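Side-chain contact in DUF1780 domain-containing protein (Pseudomonas aeruginosa, PDB 1Y0K), which is of unknown function but belongs to a family of putative endonucleases in the PD-(D/E)XK nuclease clan: residues A[26-29]-A[30-33]. Numbering follows the deposited sequence.
Sequences KWDR and ERWV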
loop_
_atom_site.group_PDB
_atom_site.type_symbol
_atom_site.label_atom_id
_atom_site.label_comp_id
_atom_site.label_asym_id
_atom_site.label_seq_id
_atom_site.Cartn_x
_atom_site.Cartn_y
_atom_site.Cartn_z
ATOM N N LYS A 26 3.266 3.647 -16.293
ATOM C CA LYS A 26 3.429 4.273 -14.967
ATOM C C LYS A 26 2.131 4.712 -14.264
ATOM O O LYS A 26 1.852 4.274 -13.136
ATOM C CB LYS A 26 4.434 5.429 -15.007
ATOM C CG LYS A 26 4.729 6.000 -13.622
ATOM C CD LYS A 26 5.709 7.160 -13.652
ATOM C CE LYS A 26 5.918 7.710 -12.248
ATOM N NZ LYS A 26 4.745 8.496 -11.776
ATOM N N TRP A 27 1.346 5.576 -14.903
ATOM C CA TRP A 27 0.124 6.031 -14.253
ATOM C C TRP A 27 -0.899 4.903 -14.136
ATOM O O TRP A 27 -1.581 4.779 -13.117
ATOM C CB TRP A 27 -0.502 7.257 -14.934
ATOM C CG TRP A 27 -1.509 7.902 -14.001
ATOM C CD1 TRP A 27 -1.235 8.707 -12.925
ATOM C CD2 TRP A 27 -2.931 7.762 -14.042
ATOM N NE1 TRP A 27 -2.401 9.080 -12.303
ATOM C CE2 TRP A 27 -3.458 8.512 -12.963
ATOM C CE3 TRP A 27 -3.816 7.074 -14.888
ATOM C CZ2 TRP A 27 -4.828 8.603 -12.711
ATOM C CZ3 TRP A 27 -5.183 7.164 -14.633
ATOM C CH2 TRP A 27 -5.672 7.920 -13.553
ATOM N N ASP A 28 -0.984 4.072 -15.165
ATOM C CA ASP A 28 -1.875 2.914 -15.129
ATOM C C ASP A 28 -1.535 1.987 -13.945
ATOM O O ASP A 28 -2.430 1.507 -13.258
ATOM C CB ASP A 28 -1.803 2.150 -16.446
ATOM C CG ASP A 28 -2.712 0.934 -16.466
ATOM O OD1 ASP A 28 -3.948 1.116 -16.555
ATOM O OD2 ASP A 28 -2.182 -0.197 -16.409
ATOM N N ARG A 29 -0.246 1.758 -13.728
ATOM C CA ARG A 29 0.258 0.974 -12.599
ATOM C C ARG A 29 -0.209 1.564 -11.267
ATOM O O ARG A 29 -0.673 0.841 -10.384
ATOM C CB ARG A 29 1.791 0.984 -12.643
ATOM C CG ARG A 29 2.488 -0.083 -11.836
ATOM C CD ARG A 29 3.890 -0.317 -12.388
ATOM N NE ARG A 29 4.617 0.934 -12.576
ATOM C CZ ARG A 29 5.626 1.106 -13.425
ATOM N NH1 ARG A 29 6.049 0.102 -14.195
ATOM N NH2 ARG A 29 6.211 2.292 -13.501
ATOM N N GLU A 30 -0.058 2.878 -11.128
ATOM C CA GLU A 30 -0.440 3.584 -9.908
ATOM C C GLU A 30 -1.949 3.557 -9.693
ATOM O O GLU A 30 -2.415 3.315 -8.572
ATOM C CB GLU A 30 0.115 5.014 -9.921
ATOM C CG GLU A 30 1.626 5.035 -9.716
ATOM C CD GLU A 30 2.323 6.217 -10.366
ATOM O OE1 GLU A 30 1.646 7.098 -10.946
ATOM O OE2 GLU A 30 3.576 6.247 -10.307
ATOM N N ARG A 31 -2.708 3.773 -10.766
ATOM C CA ARG A 31 -4.171 3.687 -10.696
ATOM C C ARG A 31 -4.610 2.261 -10.340
ATOM O O ARG A 31 -5.527 2.061 -9.536
ATOM C CB ARG A 31 -4.802 4.120 -12.019
ATOM C CG ARG A 31 -6.286 4.430 -11.894
ATOM C CD ARG A 31 -7.030 4.193 -13.187
ATOM N NE ARG A 31 -6.953 2.784 -13.541
ATOM C CZ ARG A 31 -6.215 2.297 -14.526
ATOM N NH1 ARG A 31 -6.178 0.991 -14.732
ATOM N NH2 ARG A 31 -5.516 3.113 -15.305
ATOM N N TRP A 32 -3.933 1.274 -10.916
ATOM C CA TRP A 32 -4.239 -0.126 -10.648
ATOM C C TRP A 32 -4.083 -0.400 -9.148
ATOM O O TRP A 32 -4.944 -1.032 -8.556
ATOM C CB TRP A 32 -3.326 -1.031 -11.496
ATOM C CG TRP A 32 -3.413 -2.528 -11.235
ATOM C CD1 TRP A 32 -4.173 -3.433 -11.911
ATOM C CD2 TRP A 32 -2.663 -3.274 -10.266
ATOM N NE1 TRP A 32 -3.967 -4.704 -11.407
ATOM C CE2 TRP A 32 -3.040 -4.633 -10.399
ATOM C CE3 TRP A 32 -1.708 -2.924 -9.292
ATOM C CZ2 TRP A 32 -2.501 -5.643 -9.591
ATOM C CZ3 TRP A 32 -1.161 -3.933 -8.485
ATOM C CH2 TRP A 32 -1.561 -5.280 -8.644
ATOM N N VAL A 33 -3.008 0.097 -8.536
ATOM C CA VAL A 33 -2.807 -0.081 -7.086
ATOM C C VAL A 33 -3.981 0.520 -6.299
ATOM O O VAL A 33 -4.524 -0.111 -5.381
ATOM C CB VAL A 33 -1.478 0.538 -6.607
ATOM C CG1 VAL A 33 -1.403 0.542 -5.085
ATOM C CG2 VAL A 33 -0.292 -0.249 -7.182
#
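Asp28 and Arg31 form a salt bridge one turn apart on helix 26-40. Both end nitrogens of the guanidinium close on a single carboxylate oxygen: NH2 of Arg31 lies 2.8 Å from OD1 of Asp28, and NH1 of Arg31 lies 2.9 Å from the same OD1. OD1 sits near the guanidinium plane, but the two donors reach it from one face of the carboxylate, whose plane is turned 55° from theirs. A bend at chi3 of Arg31 (63°) folds the chain back toward Asp28. The aliphatic part of Arg31 packs on Trp27. CB of Arg31 makes a CH-pi contact over the six-membered ring of Trp27, 4.2 Å from its centroid, and CD of Arg31 comes 3.8 Å from CZ3 of Trp27. A second salt bridge joins Lys26 to Glu30. The Lys26 chain is extended until chi4 (-74°), which turns its NZ to the syn lone pair of Glu30 OE2, 2.9 Å away. The backbone bond Glu30 N to Lys26 O joins the same two residues. Trp27 NE1 is bonded to the carbonyl of Asp59, and Arg29 NH1 to that of Leu21 in helix 3-23. Glu30 and Val33 pack on strand 65-73, while Trp27 and Arg31 meet Phe50 on edge strand 50-51.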